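Local coordinates for nucleocapsid protein (Schmallenberg virus, PDB 4JNG) that encapsidates the viral RNA genome, protecting it from nucleases and forming the nucleocapsid that serves as template for transcription and replication, at residues N19-Y24 / L100-A105; L35-A40 / V112-E117; N84-N89 / L93-G98; C132-A135 / M140-G143. All coordinates share one frame; numbering follows the deposited sequence.

Contact 1 of 4, residues N19-Y24 / L100-A105. With nucleotides of chain A.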
loop_
_atom_site.group_PDB
_atom_site.type_symbol
_atom_site.label_atom_id
_atom_site.label_comp_id
_atom_site.label_asym_id
_atom_site.label_seq_id
_atom_site.Cartn_x
_atom_site.Cartn_y
_atom_site.Cartn_z
ATOM N N ASN B 19 -31.501 15.304 6.713
ATOM C CA ASN B 19 -31.938 15.234 8.093
ATOM C C ASN B 19 -32.178 13.759 8.427
ATOM O O ASN B 19 -33.168 13.180 7.972
ATOM C CB ASN B 19 -33.214 16.062 8.279
ATOM C CG ASN B 19 -33.848 15.884 9.655
ATOM O OD1 ASN B 19 -33.401 15.077 10.476
ATOM N ND2 ASN B 19 -34.915 16.630 9.902
ATOM N N PRO B 20 -31.277 13.153 9.225
ATOM C CA PRO B 20 -31.309 11.725 9.534
ATOM C C PRO B 20 -32.646 11.239 10.106
ATOM O O PRO B 20 -33.034 10.091 9.866
ATOM C CB PRO B 20 -30.206 11.555 10.579
ATOM C CG PRO B 20 -29.316 12.733 10.442
ATOM C CD PRO B 20 -30.149 13.842 9.884
ATOM N N GLU B 21 -33.331 12.109 10.846
ATOM C CA GLU B 21 -34.634 11.787 11.429
ATOM C C GLU B 21 -35.674 11.546 10.340
ATOM O O GLU B 21 -36.473 10.613 10.440
ATOM C CB GLU B 21 -35.104 12.904 12.376
ATOM C CG GLU B 21 -34.144 13.230 13.525
ATOM C CD GLU B 21 -34.007 12.108 14.544
ATOM O OE1 GLU B 21 -34.879 11.212 14.580
ATOM O OE2 GLU B 21 -33.026 12.120 15.324
ATOM N N VAL B 22 -35.657 12.370 9.295
ATOM C CA VAL B 22 -36.564 12.191 8.163
ATOM C C VAL B 22 -36.140 11.001 7.304
ATOM O O VAL B 22 -36.993 10.259 6.812
ATOM C CB VAL B 22 -36.682 13.467 7.300
ATOM C CG1 VAL B 22 -37.434 13.192 6.004
ATOM C CG2 VAL B 22 -37.382 14.559 8.091
ATOM N N GLY B 23 -34.835 10.814 7.130
ATOM C CA GLY B 23 -34.321 9.644 6.424
ATOM C C GLY B 23 -34.727 8.346 7.124
ATOM O O GLY B 23 -35.125 7.371 6.478
ATOM N N TYR B 24 -34.618 8.343 8.446
ATOM C CA TYR B 24 -34.973 7.183 9.255
ATOM C C TYR B 24 -36.432 6.798 9.064
ATOM O O TYR B 24 -36.755 5.633 8.837
ATOM C CB TYR B 24 -34.702 7.484 10.723
ATOM C CG TYR B 24 -35.231 6.452 11.690
ATOM C CD1 TYR B 24 -34.713 5.162 11.706
ATOM C CD2 TYR B 24 -36.232 6.773 12.600
ATOM C CE1 TYR B 24 -35.177 4.220 12.594
ATOM C CE2 TYR B 24 -36.706 5.835 13.496
ATOM C CZ TYR B 24 -36.178 4.555 13.477
ATOM O OH TYR B 24 -36.604 3.611 14.352
ATOM N N LEU B 100 -30.965 0.941 11.295
ATOM C CA LEU B 100 -31.273 -0.366 11.912
ATOM C C LEU B 100 -30.969 -0.385 13.405
ATOM O O LEU B 100 -31.748 -0.922 14.190
ATOM C CB LEU B 100 -30.547 -1.522 11.212
ATOM C CG LEU B 100 -31.071 -1.992 9.853
ATOM C CD1 LEU B 100 -30.083 -2.970 9.232
ATOM C CD2 LEU B 100 -32.453 -2.644 9.940
ATOM N N ALA B 101 -29.840 0.197 13.793
ATOM C CA ALA B 101 -29.507 0.371 15.212
ATOM C C ALA B 101 -30.586 1.177 15.938
ATOM O O ALA B 101 -31.013 0.810 17.030
ATOM C CB ALA B 101 -28.152 1.045 15.372
ATOM N N ARG B 102 -31.018 2.264 15.314
ATOM C CA ARG B 102 -32.067 3.108 15.851
ATOM C C ARG B 102 -33.400 2.356 15.936
ATOM O O ARG B 102 -34.156 2.540 16.885
ATOM C CB ARG B 102 -32.211 4.362 14.987
ATOM C CG ARG B 102 -33.451 5.198 15.240
ATOM C CD ARG B 102 -33.398 5.948 16.550
ATOM N NE ARG B 102 -33.612 7.367 16.288
ATOM C CZ ARG B 102 -34.796 7.952 16.139
ATOM N NH1 ARG B 102 -35.937 7.273 16.248
ATOM N NH2 ARG B 102 -34.838 9.241 15.880
ATOM N N TRP B 103 -33.688 1.532 14.934
ATOM C CA TRP B 103 -34.902 0.722 14.942
ATOM C C TRP B 103 -34.887 -0.254 16.122
ATOM O O TRP B 103 -35.882 -0.375 16.827
ATOM C CB TRP B 103 -35.082 -0.014 13.616
ATOM C CG TRP B 103 -36.212 -0.991 13.631
ATOM C CD1 TRP B 103 -37.540 -0.708 13.531
ATOM C CD2 TRP B 103 -36.113 -2.406 13.773
ATOM N NE1 TRP B 103 -38.282 -1.864 13.594
ATOM C CE2 TRP B 103 -37.430 -2.924 13.750
ATOM C CE3 TRP B 103 -35.042 -3.292 13.925
ATOM C CZ2 TRP B 103 -37.701 -4.287 13.864
ATOM C CZ3 TRP B 103 -35.309 -4.644 14.037
ATOM C CH2 TRP B 103 -36.633 -5.131 14.014
ATOM N N ILE B 104 -33.749 -0.911 16.345
ATOM C CA ILE B 104 -33.613 -1.859 17.451
ATOM C C ILE B 104 -33.860 -1.149 18.775
ATOM O O ILE B 104 -34.611 -1.646 19.625
ATOM C CB ILE B 104 -32.224 -2.539 17.485
ATOM C CG1 ILE B 104 -32.024 -3.435 16.258
ATOM C CG2 ILE B 104 -32.069 -3.394 18.741
ATOM C CD1 ILE B 104 -30.574 -3.783 15.991
ATOM N N ALA B 105 -33.224 0.010 18.943
ATOM C CA ALA B 105 -33.354 0.789 20.162
ATOM C C ALA B 105 -34.791 1.260 20.379
ATOM O O ALA B 105 -35.302 1.193 21.506
ATOM C CB ALA B 105 -32.392 1.968 20.147
ATOM P P U A 22 -24.643 21.451 7.748
ATOM O OP1 U A 22 -25.823 22.241 7.328
ATOM O OP2 U A 22 -23.542 22.102 8.506
ATOM O "O5'" U A 22 -25.173 20.198 8.575
ATOM C "C5'" U A 22 -24.282 19.422 9.388
ATOM C "C4'" U A 22 -24.911 18.088 9.712
ATOM O "O4'" U A 22 -26.206 18.296 10.320
ATOM C "C3'" U A 22 -25.137 17.158 8.521
ATOM O "O3'" U A 22 -24.412 15.971 8.771
ATOM C "C2'" U A 22 -26.652 16.948 8.472
ATOM O "O2'" U A 22 -27.055 15.636 8.124
ATOM C "C1'" U A 22 -27.071 17.273 9.904
ATOM N N1 U A 22 -28.451 17.763 10.010
ATOM C C2 U A 22 -29.303 17.122 10.891
ATOM O O2 U A 22 -28.955 16.185 11.588
ATOM N N3 U A 22 -30.575 17.632 10.934
ATOM C C4 U A 22 -31.078 18.685 10.201
ATOM O O4 U A 22 -32.253 19.022 10.352
ATOM C C5 U A 22 -30.136 19.295 9.313
ATOM C C6 U A 22 -28.886 18.825 9.249
#
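Arg-102 lies across one face of the Tyr-24 ring, and its aliphatic part makes the closest approach to the ring centre. Arg-102 CG sits 3.5 Å from the centroid of the Tyr-24 ring and 22° off its normal, a CH-pi contact displaced toward the CE1-CZ side. Further out, Arg-102 CZ is 4.4 Å from the same Tyr-24 centroid, which makes an off-centre cation-pi pair; the guanidinium is not laid flat on the ring, since the two planes differ by 46°. A chain bent at chi2 and again at chi3 turns the guanidinium back across the ring toward CE2 and CD2. Glu-21 meets the guanidinium at its edge in a salt bridge to NH2, although the modelled separation is too short for the exact placement to be trusted. Beyond the ring, Tyr-24 OH comes 3.4 Å from Trp-103 CA, in the backbone of the residue after the arginine. Asp-106, a turn further along helix 93-110, forms a salt bridge with Arg-102 NH1 and a weak hydrogen bond with Tyr-24 OH. At the helix start, Asn-19 is the N-cap: its OD1 accepts from Glu-21 N at 3.0 Å. The same turn borders the RNA, with Pro-20 CD 3.1 Å from O2 of U22 of chain A. The short helical segments 20-24 and 100-105 cross at -76° with axes 11.6 Å apart, while Leu-100 and Ile-104 face helix 37-45.

Contact 2 of 4, residues L35-A40 / V112-E117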
loop_
_atom_site.group_PDB
_atom_site.type_symbol
_atom_site.label_atom_id
_atom_site.label_comp_id
_atom_site.label_asym_id
_atom_site.label_seq_id
_atom_site.Cartn_x
_atom_site.Cartn_y
_atom_site.Cartn_z
ATOM N N LEU B 35 -38.869 -5.782 8.820
ATOM C CA LEU B 35 -37.746 -5.919 9.743
ATOM C C LEU B 35 -38.060 -6.840 10.914
ATOM O O LEU B 35 -39.174 -6.860 11.427
ATOM C CB LEU B 35 -37.322 -4.559 10.275
ATOM C CG LEU B 35 -36.783 -3.605 9.222
ATOM C CD1 LEU B 35 -36.628 -2.239 9.851
ATOM C CD2 LEU B 35 -35.470 -4.113 8.647
ATOM N N ASN B 36 -37.055 -7.608 11.312
ATOM C CA ASN B 36 -37.072 -8.342 12.569
ATOM C C ASN B 36 -35.630 -8.472 13.035
ATOM O O ASN B 36 -34.718 -8.138 12.290
ATOM C CB ASN B 36 -37.727 -9.717 12.407
ATOM C CG ASN B 36 -37.038 -10.577 11.370
ATOM O OD1 ASN B 36 -35.930 -11.065 11.584
ATOM N ND2 ASN B 36 -37.702 -10.779 10.239
ATOM N N PHE B 37 -35.428 -8.979 14.244
ATOM C CA PHE B 37 -34.093 -9.064 14.824
ATOM C C PHE B 37 -33.156 -10.031 14.100
ATOM O O PHE B 37 -31.940 -9.890 14.199
ATOM C CB PHE B 37 -34.167 -9.432 16.311
ATOM C CG PHE B 37 -34.847 -8.399 17.176
ATOM C CD1 PHE B 37 -35.006 -7.086 16.759
ATOM C CD2 PHE B 37 -35.299 -8.745 18.440
ATOM C CE1 PHE B 37 -35.618 -6.149 17.570
ATOM C CE2 PHE B 37 -35.912 -7.809 19.253
ATOM C CZ PHE B 37 -36.071 -6.511 18.820
ATOM N N GLY B 38 -33.706 -11.014 13.393
ATOM C CA GLY B 38 -32.891 -11.914 12.570
ATOM C C GLY B 38 -32.289 -11.169 11.391
ATOM O O GLY B 38 -31.135 -11.392 11.012
ATOM N N VAL B 39 -33.084 -10.287 10.799
ATOM C CA VAL B 39 -32.628 -9.498 9.666
ATOM C C VAL B 39 -31.512 -8.553 10.115
ATOM O O VAL B 39 -30.495 -8.426 9.426
ATOM C CB VAL B 39 -33.787 -8.710 9.019
ATOM C CG1 VAL B 39 -33.271 -7.760 7.956
ATOM C CG2 VAL B 39 -34.799 -9.672 8.414
ATOM N N ALA B 40 -31.686 -7.911 11.269
ATOM C CA ALA B 40 -30.647 -7.017 11.794
ATOM C C ALA B 40 -29.434 -7.820 12.257
ATOM O O ALA B 40 -28.303 -7.358 12.135
ATOM C CB ALA B 40 -31.180 -6.152 12.925
ATOM N N VAL B 112 -39.504 -4.752 27.863
ATOM C CA VAL B 112 -38.538 -5.681 28.442
ATOM C C VAL B 112 -38.420 -6.967 27.603
ATOM O O VAL B 112 -37.323 -7.498 27.428
ATOM C CB VAL B 112 -38.929 -5.997 29.908
ATOM C CG1 VAL B 112 -38.151 -7.183 30.462
ATOM C CG2 VAL B 112 -38.709 -4.765 30.781
ATOM N N LEU B 113 -39.545 -7.446 27.073
ATOM C CA LEU B 113 -39.557 -8.641 26.224
ATOM C C LEU B 113 -38.726 -8.445 24.949
ATOM O O LEU B 113 -37.902 -9.294 24.618
ATOM C CB LEU B 113 -40.998 -9.057 25.872
ATOM C CG LEU B 113 -41.196 -10.534 25.503
ATOM C CD1 LEU B 113 -42.672 -10.937 25.535
ATOM C CD2 LEU B 113 -40.581 -10.870 24.154
ATOM N N LYS B 114 -38.925 -7.327 24.248
ATOM C CA LYS B 114 -38.149 -7.038 23.030
ATOM C C LYS B 114 -36.659 -6.888 23.323
ATOM O O LYS B 114 -35.821 -7.379 22.564
ATOM C CB LYS B 114 -38.660 -5.783 22.317
ATOM C CG LYS B 114 -40.057 -5.901 21.739
ATOM C CD LYS B 114 -40.112 -6.759 20.490
ATOM C CE LYS B 114 -41.552 -7.037 20.093
ATOM N NZ LYS B 114 -41.637 -7.952 18.925
ATOM N N LEU B 115 -36.325 -6.210 24.419
ATOM C CA LEU B 115 -34.939 -6.113 24.846
ATOM C C LEU B 115 -34.321 -7.501 25.031
ATOM O O LEU B 115 -33.244 -7.775 24.502
ATOM C CB LEU B 115 -34.824 -5.303 26.135
ATOM C CG LEU B 115 -33.400 -5.097 26.661
ATOM C CD1 LEU B 115 -32.476 -4.648 25.541
ATOM C CD2 LEU B 115 -33.388 -4.086 27.800
ATOM N N ALA B 116 -35.019 -8.380 25.755
ATOM C CA ALA B 116 -34.517 -9.725 26.034
ATOM C C ALA B 116 -34.219 -10.520 24.759
ATOM O O ALA B 116 -33.186 -11.189 24.672
ATOM C CB ALA B 116 -35.485 -10.492 26.936
ATOM N N GLU B 117 -35.101 -10.444 23.766
ATOM C CA GLU B 117 -34.846 -11.157 22.501
ATOM C C GLU B 117 -33.746 -10.492 21.657
ATOM O O GLU B 117 -32.888 -11.189 21.104
ATOM C CB GLU B 117 -36.120 -11.413 21.673
ATOM C CG GLU B 117 -37.121 -10.276 21.562
ATOM C CD GLU B 117 -38.380 -10.674 20.801
ATOM O OE1 GLU B 117 -39.285 -9.828 20.643
ATOM O OE2 GLU B 117 -38.478 -11.839 20.366
#
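Phe-37, in the first turn of helix 37-45, packs against Lys-114 and Glu-117 of helix 112-121, joining two helices that are distant in sequence. The closest carbon-carbon approach is Phe-37 CE2 to Glu-117 CG at 3.6 Å, with that methylene at the ring edge, near its plane. Ring and carboxylate planes are 84° apart, so the acidic group does not lie flat along the phenyl ring. A chi1 of 43° sets the Glu-117 CG methylene beside the ring, and the extended chain beyond it carries the carboxylate on toward Lys-114 NZ. Phe-37 CE2 also comes within 3.3 Å of Lys-114 O, one turn earlier on the same helix. Lys-114 and Glu-117 are linked by a long, weak salt bridge, NZ to OE1 at 3.5 Å. Asn-36, the residue before Phe-37, is the N-cap: its OD1 accepts from Val-39 N at 3.1 Å and, weakly, from Gly-38 N. The donor Val-39 N stands 45° out of the side-chain carbonyl plane. Thr-107 of helix 93-110, together with Ala-118, Gln-121 and Ile-122, continues the packing around Phe-37. The arrangement is an Asn N-cap followed directly by an aromatic residue that packs on a neighbouring helix, plain helix-to-helix packing away from the annotated RNA-binding residues.

Contact 3 of 4, residues N84-N89 / L93-G98. With nucleotides of chain A.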
loop_
_atom_site.group_PDB
_atom_site.type_symbol
_atom_site.label_atom_id
_atom_site.label_comp_id
_atom_site.label_asym_id
_atom_site.label_seq_id
_atom_site.Cartn_x
_atom_site.Cartn_y
_atom_site.Cartn_z
ATOM N N ASN B 84 -20.052 10.556 -5.703
ATOM C CA ASN B 84 -21.444 10.575 -6.201
ATOM C C ASN B 84 -22.402 11.153 -5.157
ATOM O O ASN B 84 -22.243 10.882 -3.968
ATOM C CB ASN B 84 -21.918 9.171 -6.580
ATOM C CG ASN B 84 -21.259 8.634 -7.836
ATOM O OD1 ASN B 84 -20.378 9.267 -8.425
ATOM N ND2 ASN B 84 -21.684 7.441 -8.252
ATOM N N PRO B 85 -23.386 11.967 -5.590
ATOM C CA PRO B 85 -24.402 12.481 -4.663
ATOM C C PRO B 85 -25.366 11.390 -4.223
ATOM O O PRO B 85 -25.742 10.565 -5.042
ATOM C CB PRO B 85 -25.162 13.511 -5.502
ATOM C CG PRO B 85 -24.982 13.052 -6.902
ATOM C CD PRO B 85 -23.589 12.485 -6.954
ATOM N N VAL B 86 -25.760 11.401 -2.951
ATOM C CA VAL B 86 -26.700 10.418 -2.392
ATOM C C VAL B 86 -28.035 11.115 -2.104
ATOM O O VAL B 86 -28.054 12.136 -1.432
ATOM C CB VAL B 86 -26.153 9.827 -1.070
ATOM C CG1 VAL B 86 -27.009 8.661 -0.587
ATOM C CG2 VAL B 86 -24.704 9.383 -1.240
ATOM N N PRO B 87 -29.162 10.580 -2.619
ATOM C CA PRO B 87 -30.425 11.248 -2.284
ATOM C C PRO B 87 -30.679 11.251 -0.771
ATOM O O PRO B 87 -30.119 10.426 -0.046
ATOM C CB PRO B 87 -31.473 10.423 -3.034
ATOM C CG PRO B 87 -30.719 9.753 -4.130
ATOM C CD PRO B 87 -29.348 9.494 -3.593
ATOM N N ASP B 88 -31.496 12.184 -0.296
ATOM C CA ASP B 88 -31.713 12.346 1.140
ATOM C C ASP B 88 -32.477 11.165 1.750
ATOM O O ASP B 88 -32.304 10.868 2.927
ATOM C CB ASP B 88 -32.434 13.666 1.441
ATOM C CG ASP B 88 -31.517 14.886 1.324
ATOM O OD1 ASP B 88 -30.273 14.732 1.313
ATOM O OD2 ASP B 88 -32.048 16.015 1.259
ATOM N N ASN B 89 -33.299 10.495 0.945
ATOM C CA ASN B 89 -34.045 9.318 1.387
ATOM C C ASN B 89 -33.433 8.014 0.910
ATOM O O ASN B 89 -34.075 6.969 0.990
ATOM C CB ASN B 89 -35.484 9.403 0.905
ATOM C CG ASN B 89 -36.205 10.609 1.455
ATOM O OD1 ASN B 89 -35.671 11.331 2.298
ATOM N ND2 ASN B 89 -37.433 10.832 0.990
ATOM N N LEU B 93 -24.697 1.861 3.001
ATOM C CA LEU B 93 -24.410 0.877 4.019
ATOM C C LEU B 93 -24.308 1.537 5.385
ATOM O O LEU B 93 -24.831 1.017 6.393
ATOM C CB LEU B 93 -23.115 0.141 3.678
ATOM C CG LEU B 93 -23.040 -1.364 3.952
ATOM C CD1 LEU B 93 -24.359 -2.073 3.684
ATOM C CD2 LEU B 93 -21.936 -1.963 3.093
ATOM N N HIS B 94 -23.656 2.700 5.405
ATOM C CA HIS B 94 -23.460 3.443 6.620
ATOM C C HIS B 94 -24.781 3.942 7.192
ATOM O O HIS B 94 -25.023 3.813 8.388
ATOM C CB HIS B 94 -22.528 4.639 6.381
ATOM C CG HIS B 94 -22.012 5.246 7.640
ATOM N ND1 HIS B 94 -22.543 6.394 8.183
ATOM C CD2 HIS B 94 -21.027 4.853 8.480
ATOM C CE1 HIS B 94 -21.898 6.693 9.292
ATOM N NE2 HIS B 94 -20.977 5.771 9.498
ATOM N N ARG B 95 -25.626 4.515 6.342
ATOM C CA ARG B 95 -26.904 5.049 6.799
ATOM C C ARG B 95 -27.805 3.923 7.322
ATOM O O ARG B 95 -28.421 4.047 8.376
ATOM C CB ARG B 95 -27.600 5.816 5.678
ATOM C CG ARG B 95 -26.937 7.159 5.338
ATOM C CD ARG B 95 -27.775 7.918 4.321
ATOM N NE ARG B 95 -27.155 9.163 3.899
ATOM C CZ ARG B 95 -27.650 10.005 2.994
ATOM N NH1 ARG B 95 -28.797 9.755 2.370
ATOM N NH2 ARG B 95 -26.978 11.121 2.713
ATOM N N MET B 96 -27.832 2.830 6.568
ATOM C CA MET B 96 -28.648 1.653 6.857
ATOM C C MET B 96 -28.323 1.098 8.243
ATOM O O MET B 96 -29.216 0.798 9.033
ATOM C CB MET B 96 -28.352 0.614 5.779
ATOM C CG MET B 96 -29.177 -0.642 5.846
ATOM S SD MET B 96 -28.773 -1.682 4.443
ATOM C CE MET B 96 -29.717 -3.111 4.972
ATOM N N SER B 97 -27.027 1.004 8.535
ATOM C CA SER B 97 -26.533 0.581 9.836
ATOM C C SER B 97 -27.048 1.452 10.980
ATOM O O SER B 97 -27.438 0.940 12.026
ATOM C CB SER B 97 -25.010 0.588 9.829
ATOM O OG SER B 97 -24.488 0.233 11.090
ATOM N N GLY B 98 -27.031 2.769 10.786
ATOM C CA GLY B 98 -27.555 3.698 11.784
ATOM C C GLY B 98 -29.066 3.575 11.944
ATOM O O GLY B 98 -29.586 3.538 13.066
ATOM P P U A 24 -23.529 10.741 4.670
ATOM O OP1 U A 24 -24.507 9.615 4.877
ATOM O OP2 U A 24 -22.701 11.201 5.808
ATOM O "O5'" U A 24 -22.536 10.337 3.497
ATOM C "C5'" U A 24 -23.001 10.038 2.175
ATOM C "C4'" U A 24 -21.827 9.905 1.239
ATOM O "O4'" U A 24 -21.257 11.218 0.970
ATOM C "C3'" U A 24 -20.651 9.093 1.762
ATOM O "O3'" U A 24 -20.851 7.701 1.598
ATOM C "C2'" U A 24 -19.509 9.625 0.905
ATOM O "O2'" U A 24 -19.468 9.131 -0.420
ATOM C "C1'" U A 24 -19.848 11.113 0.856
ATOM N N1 U A 24 -19.227 11.904 1.929
ATOM C C2 U A 24 -17.901 12.261 1.769
ATOM O O2 U A 24 -17.241 11.933 0.799
ATOM N N3 U A 24 -17.376 13.007 2.796
ATOM C C4 U A 24 -18.025 13.427 3.938
ATOM O O4 U A 24 -17.414 14.095 4.772
ATOM C C5 U A 24 -19.393 13.014 4.030
ATOM C C6 U A 24 -19.933 12.283 3.048
#
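This contact belongs to the RNA-binding site, where Arg-95, on the first turn of helix 93-110, spans from Val-86 and Pro-87 of the loop 84-89 to a phosphate. Arg-95 NE donates to OP1 of U24 of chain A at 2.9 Å, nearly straight at 168°. On the protein side, Arg-95 NH1 donates to Pro-87 O at 2.8 Å with an N-H...O angle of 140°; this oxygen is tilted slightly, 16°, out of the guanidinium plane. Over one guanidinium face lies Val-86, whose CG1 is 3.6 Å from Arg-95 NH1, while its other methyl, CG2, comes 3.8 Å from C4' of U24 of chain A. The arginine chain, extended from CG to NE, carries the head group over to the loop. NH1 also donates to Ala-90 O, NH2 reaches another phosphate, and Phe-18 makes a cation-pi contact. Asp-88 OD2 is hydrogen-bonded to Thr-17 OG1, and Asp-88 OD1 is 5.1 Å from Arg-95 NH2, so the opposite charges are near but not in contact. The guanidinium therefore divides its donors between the loop carbonyls, which fix its rotation, and the phosphates, which receive NE and NH2; as its RNA bonds go to phosphates, this is consistent with backbone rather than base recognition.

Contact 4 of 4, residues C132-A135 / M140-G143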
loop_
_atom_site.group_PDB
_atom_site.type_symbol
_atom_site.label_atom_id
_atom_site.label_comp_id
_atom_site.label_asym_id
_atom_site.label_seq_id
_atom_site.Cartn_x
_atom_site.Cartn_y
_atom_site.Cartn_z
ATOM N N CYS B 132 -17.994 -4.430 25.787
ATOM C CA CYS B 132 -19.305 -3.800 26.035
ATOM C C CYS B 132 -20.403 -4.775 26.508
ATOM O O CYS B 132 -20.746 -4.776 27.685
ATOM C CB CYS B 132 -19.764 -2.969 24.831
ATOM S SG CYS B 132 -21.039 -1.740 25.214
ATOM N N THR B 133 -20.938 -5.599 25.610
ATOM C CA THR B 133 -22.109 -6.468 25.892
ATOM C C THR B 133 -23.424 -5.728 26.170
ATOM O O THR B 133 -23.443 -4.577 26.612
ATOM C CB THR B 133 -21.882 -7.489 27.044
ATOM O OG1 THR B 133 -21.737 -6.809 28.300
ATOM C CG2 THR B 133 -20.665 -8.360 26.777
ATOM N N TRP B 134 -24.528 -6.430 25.926
ATOM C CA TRP B 134 -25.872 -5.905 26.179
ATOM C C TRP B 134 -26.068 -5.533 27.644
ATOM O O TRP B 134 -26.967 -4.761 27.975
ATOM C CB TRP B 134 -26.931 -6.932 25.775
ATOM C CG TRP B 134 -27.183 -7.037 24.295
ATOM C CD1 TRP B 134 -26.585 -7.894 23.417
ATOM C CD2 TRP B 134 -28.127 -6.278 23.531
ATOM N NE1 TRP B 134 -27.093 -7.712 22.150
ATOM C CE2 TRP B 134 -28.043 -6.727 22.194
ATOM C CE3 TRP B 134 -29.039 -5.264 23.846
ATOM C CZ2 TRP B 134 -28.834 -6.190 21.170
ATOM C CZ3 TRP B 134 -29.825 -4.732 22.829
ATOM C CH2 TRP B 134 -29.716 -5.196 21.509
ATOM N N ALA B 135 -25.224 -6.098 28.507
ATOM C CA ALA B 135 -25.217 -5.807 29.938
ATOM C C ALA B 135 -25.082 -4.327 30.250
ATOM O O ALA B 135 -25.689 -3.834 31.198
ATOM C CB ALA B 135 -24.097 -6.579 30.620
ATOM N N MET B 140 -25.629 2.098 24.936
ATOM C CA MET B 140 -24.170 2.055 24.810
ATOM C C MET B 140 -23.738 1.023 23.776
ATOM O O MET B 140 -22.900 1.312 22.909
ATOM C CB MET B 140 -23.509 1.740 26.154
ATOM C CG MET B 140 -22.014 2.013 26.130
ATOM S SD MET B 140 -21.183 1.836 27.717
ATOM C CE MET B 140 -19.524 1.559 27.116
ATOM N N TYR B 141 -24.320 -0.171 23.880
ATOM C CA TYR B 141 -24.000 -1.302 23.015
ATOM C C TYR B 141 -24.338 -1.030 21.552
ATOM O O TYR B 141 -23.547 -1.323 20.663
ATOM C CB TYR B 141 -24.754 -2.555 23.490
ATOM C CG TYR B 141 -24.353 -3.831 22.786
ATOM C CD1 TYR B 141 -23.168 -4.480 23.107
ATOM C CD2 TYR B 141 -25.161 -4.396 21.803
ATOM C CE1 TYR B 141 -22.792 -5.648 22.468
ATOM C CE2 TYR B 141 -24.796 -5.571 21.162
ATOM C CZ TYR B 141 -23.609 -6.190 21.499
ATOM O OH TYR B 141 -23.241 -7.356 20.859
ATOM N N LEU B 142 -25.525 -0.491 21.307
ATOM C CA LEU B 142 -25.939 -0.182 19.946
ATOM C C LEU B 142 -25.295 1.110 19.473
ATOM O O LEU B 142 -25.142 1.317 18.273
ATOM C CB LEU B 142 -27.456 -0.068 19.848
ATOM C CG LEU B 142 -28.257 -1.330 20.156
ATOM C CD1 LEU B 142 -29.726 -0.967 20.186
ATOM C CD2 LEU B 142 -28.000 -2.432 19.139
ATOM N N GLY B 143 -24.915 1.965 20.417
ATOM C CA GLY B 143 -24.171 3.192 20.113
ATOM C C GLY B 143 -22.855 2.964 19.387
ATOM O O GLY B 143 -22.307 3.894 18.789
#
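Trp-134 overlaps the Tyr-141 ring, its indole covering the CD2-CE2 side of the phenol. The five-membered ring centroid of Trp-134 is 4.1 Å from the Tyr-141 centroid, with planes inclined at 34°, so the pair is neither a parallel stack nor edge-to-face. The closest approach is Trp-134 NE1 to Tyr-141 CE2 at 3.3 Å; the indole N-H itself is given to Ile-122 O. Tyr-141 OH is likewise occupied elsewhere, bonded to Met-124 N, so both polar ends are tied to the chain that follows helix 112-121. The CD1-CE1 side of the phenol comes against the Thr-133 backbone, with Tyr-141 CD1 3.3 Å from Thr-133 C. Cys-132 approaches at the ring edge, near its plane: its SG lies 5.4 Å from the Tyr-141 centroid and 79° off the normal, a sulfur-aromatic contact. Cys-132 SG also packs on Met-140 CG at 4.0 Å. With CG anti to the backbone N (chi1 -172°), Tyr-141 projects its ring from the helix between the cysteine and the indole. At the far end of the indole, Trp-134 CH2 meets Leu-142 CD2 at 4.0 Å, and both side chains touch Ile-104 of helix 93-110. The arrangement is a compact loop-helix unit in which residues just ahead of helix 138-142 fold back over residues 140-142 of that helix, joined by an aromatic pair with a cysteine at its edge.

In the fold
Helix 93-110 connects the set: its start carries contact 3, its middle contact 1, and contact 3 is nested inside the loop closed by contact 1, their centres about 11 Å apart. Contacts 1 and 2 touch where Trp-103 CZ3 packs on Phe-37 CD1 at 3.7 Å. Contact 4 joins the same body through Leu-142 CD1, 3.7 Å from Ile-104 CG2, and through Trp-134 CZ3, 3.8 Å from Leu-115 CD1 of contact 2. Contact 3 holds RNA phosphates and contact 1 borders U22 of chain A, whereas contact 4, about 24 Å from contact 3 between centres and on the opposite side of the chain's centre from it, approaches the RNA no nearer than about 7 Å.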